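Local coordinates for Cry37AA1 (Bacillus thuringiensis, PDB 4RHZ), which binds calcium and pairs with Cry23Aa1 in a binary complex that probably acts as an insecticidal toxin, at residues F38-Q43 against M73-D78. Sequence-based numbering, arbitrary orientation.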
loop_
_atom_site.group_PDB
_atom_site.type_symbol
_atom_site.label_atom_id
_atom_site.label_comp_id
_atom_site.label_asym_id
_atom_site.label_seq_id
_atom_site.Cartn_x
_atom_site.Cartn_y
_atom_site.Cartn_z
ATOM N N PHE B 38 5.092 28.829 1.487
ATOM C CA PHE B 38 4.771 29.298 0.154
ATOM C C PHE B 38 3.571 28.547 -0.374
ATOM O O PHE B 38 3.368 27.402 0.001
ATOM C CB PHE B 38 6.008 29.176 -0.728
ATOM C CG PHE B 38 6.682 27.832 -0.694
ATOM C CD1 PHE B 38 6.358 26.863 -1.638
ATOM C CD2 PHE B 38 7.684 27.556 0.217
ATOM C CE1 PHE B 38 6.974 25.622 -1.662
ATOM C CE2 PHE B 38 8.343 26.322 0.226
ATOM C CZ PHE B 38 7.963 25.320 -0.719
ATOM N N GLU B 39 2.743 29.195 -1.175
ATOM C CA GLU B 39 1.634 28.481 -1.787
ATOM C C GLU B 39 2.028 27.542 -2.891
ATOM O O GLU B 39 2.868 27.865 -3.748
ATOM C CB GLU B 39 0.467 29.345 -2.276
ATOM C CG GLU B 39 0.794 30.692 -2.684
ATOM C CD GLU B 39 0.892 31.608 -1.485
ATOM O OE1 GLU B 39 2.068 31.949 -1.159
ATOM O OE2 GLU B 39 -0.179 31.969 -0.903
ATOM N N ILE B 40 1.444 26.354 -2.809
ATOM C CA ILE B 40 1.512 25.381 -3.892
ATOM C C ILE B 40 0.156 25.243 -4.595
ATOM O O ILE B 40 0.062 24.640 -5.656
ATOM C CB ILE B 40 2.106 24.009 -3.400
ATOM C CG1 ILE B 40 1.127 23.264 -2.475
ATOM C CG2 ILE B 40 3.464 24.283 -2.734
ATOM C CD1 ILE B 40 1.480 21.753 -2.189
ATOM N N TRP B 41 -0.875 25.851 -4.023
ATOM C CA TRP B 41 -2.162 25.863 -4.641
ATOM C C TRP B 41 -3.010 26.913 -3.977
ATOM O O TRP B 41 -3.010 27.034 -2.755
ATOM C CB TRP B 41 -2.868 24.500 -4.488
ATOM C CG TRP B 41 -4.291 24.505 -4.942
ATOM C CD1 TRP B 41 -4.735 24.276 -6.216
ATOM C CD2 TRP B 41 -5.465 24.762 -4.144
ATOM N NE1 TRP B 41 -6.115 24.398 -6.271
ATOM C CE2 TRP B 41 -6.592 24.654 -5.012
ATOM C CE3 TRP B 41 -5.678 25.056 -2.778
ATOM C CZ2 TRP B 41 -7.913 24.849 -4.568
ATOM C CZ3 TRP B 41 -6.966 25.216 -2.314
ATOM C CH2 TRP B 41 -8.098 25.124 -3.229
ATOM N N LYS B 42 -3.808 27.602 -4.787
ATOM C CA LYS B 42 -4.669 28.708 -4.340
ATOM C C LYS B 42 -5.886 28.826 -5.283
ATOM O O LYS B 42 -5.739 28.786 -6.517
ATOM C CB LYS B 42 -3.870 30.021 -4.379
ATOM C CG LYS B 42 -4.547 31.203 -3.681
ATOM C CD LYS B 42 -3.689 32.469 -3.880
ATOM C CE LYS B 42 -4.458 33.726 -3.406
ATOM N NZ LYS B 42 -4.319 33.931 -1.915
ATOM N N GLN B 43 -7.082 28.941 -4.727
ATOM C CA GLN B 43 -8.246 29.206 -5.551
ATOM C C GLN B 43 -9.184 29.992 -4.680
ATOM O O GLN B 43 -9.565 29.519 -3.594
ATOM C CB GLN B 43 -8.919 27.896 -6.036
ATOM C CG GLN B 43 -10.341 28.077 -6.671
ATOM C CD GLN B 43 -10.297 29.000 -7.887
ATOM O OE1 GLN B 43 -9.662 28.683 -8.911
ATOM N NE2 GLN B 43 -10.960 30.159 -7.779
ATOM N N MET B 73 9.454 18.304 4.076
ATOM C CA MET B 73 8.610 19.363 3.651
ATOM C C MET B 73 7.358 19.248 4.435
ATOM O O MET B 73 6.907 18.123 4.709
ATOM C CB MET B 73 8.435 19.223 2.128
ATOM C CG MET B 73 7.562 20.267 1.527
ATOM S SD MET B 73 8.134 21.036 -0.044
ATOM C CE MET B 73 9.430 20.179 -0.720
ATOM N N CYS B 74 6.789 20.387 4.845
ATOM C CA CYS B 74 5.680 20.385 5.734
ATOM C C CYS B 74 4.556 21.070 5.042
ATOM O O CYS B 74 4.804 22.021 4.327
ATOM C CB CYS B 74 6.058 21.096 7.048
ATOM S SG CYS B 74 7.379 20.246 7.951
ATOM N N PHE B 75 3.304 20.625 5.226
ATOM C CA PHE B 75 2.223 21.152 4.389
ATOM C C PHE B 75 1.054 21.480 5.268
ATOM O O PHE B 75 0.834 20.799 6.283
ATOM C CB PHE B 75 1.764 20.103 3.354
ATOM C CG PHE B 75 2.822 19.661 2.394
ATOM C CD1 PHE B 75 3.588 18.527 2.658
ATOM C CD2 PHE B 75 3.022 20.335 1.196
ATOM C CE1 PHE B 75 4.599 18.101 1.766
ATOM C CE2 PHE B 75 3.996 19.884 0.227
ATOM C CZ PHE B 75 4.816 18.802 0.525
ATOM N N TYR B 76 0.247 22.454 4.872
ATOM C CA TYR B 76 -1.056 22.660 5.536
ATOM C C TYR B 76 -1.953 23.410 4.637
ATOM O O TYR B 76 -1.489 24.030 3.684
ATOM C CB TYR B 76 -0.896 23.465 6.826
ATOM C CG TYR B 76 -0.403 24.929 6.677
ATOM C CD1 TYR B 76 -1.290 25.969 6.814
ATOM C CD2 TYR B 76 0.943 25.237 6.457
ATOM C CE1 TYR B 76 -0.876 27.291 6.749
ATOM C CE2 TYR B 76 1.372 26.571 6.365
ATOM C CZ TYR B 76 0.437 27.568 6.538
ATOM O OH TYR B 76 0.755 28.879 6.483
ATOM N N GLY B 77 -3.228 23.412 4.965
ATOM C CA GLY B 77 -4.194 23.938 4.049
ATOM C C GLY B 77 -5.393 24.465 4.791
ATOM O O GLY B 77 -5.728 23.984 5.904
ATOM N N ASP B 78 -6.023 25.454 4.170
ATOM C CA ASP B 78 -7.348 25.905 4.517
ATOM C C ASP B 78 -8.168 25.663 3.257
ATOM O O ASP B 78 -8.170 26.493 2.341
ATOM C CB ASP B 78 -7.356 27.436 4.789
ATOM C CG ASP B 78 -8.698 27.930 5.318
ATOM O OD1 ASP B 78 -9.762 27.267 5.150
ATOM O OD2 ASP B 78 -8.667 28.950 6.038
#
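Ile40, which reaches Phe75 across the width of an intervening strand, sits at a classic beta bulge: it and Trp41 both pair through the backbone with Ile27. The chain turns a corner here, and the isoleucine side chain heads toward segment 73-78. Its CG1 lies between the backbone N and the carbonyl carbon (chi1 71°), and the extended branch (chi2 167°) carries CD1 to the Phe75 ring. CD1 is 4.0 Å from Phe75 CE2 and equally close to CD2, so the methyl lies against the CD2-CE2 bond, meeting the ring obliquely, and the two side chains cross at about a right angle. The CB of Phe75 does not point at 38-43; its chi1 of -61° brings the ring nearer.

The second touch is looser. Although the CB of Phe38 points away from 73-78, its ring swings back until CZ lies 4.3 Å from Met73 SD, the sulfur again meeting the ring obliquely. No hydrogen bond links the two segments, and the nearest backbones, at Ile40 and Phe75, stay 9.3 Å apart between CA atoms.

That spacing reflects the fold. Strands 38-43 and 73-81 belong to one antiparallel sheet, with 26-30 between them, in a two-sheet C2-type sandwich. The side chains bridging over the middle strand meet on the face turned to the other sheet, as their partners there show: Ile10 and Ile119 close on Ile40, Phe8 and Ile119 on Phe75, and Ile60 and Ile62 on Phe38. Trp41 enters the same interior to meet Tyr56 edge-to-face. In the other strand the alternation is plain: Met73 and Phe75 serve the core, whereas the intervening Cys74 forms a disulfide with Cys99 and packs against Thr247 of the Cry23AA1 chain.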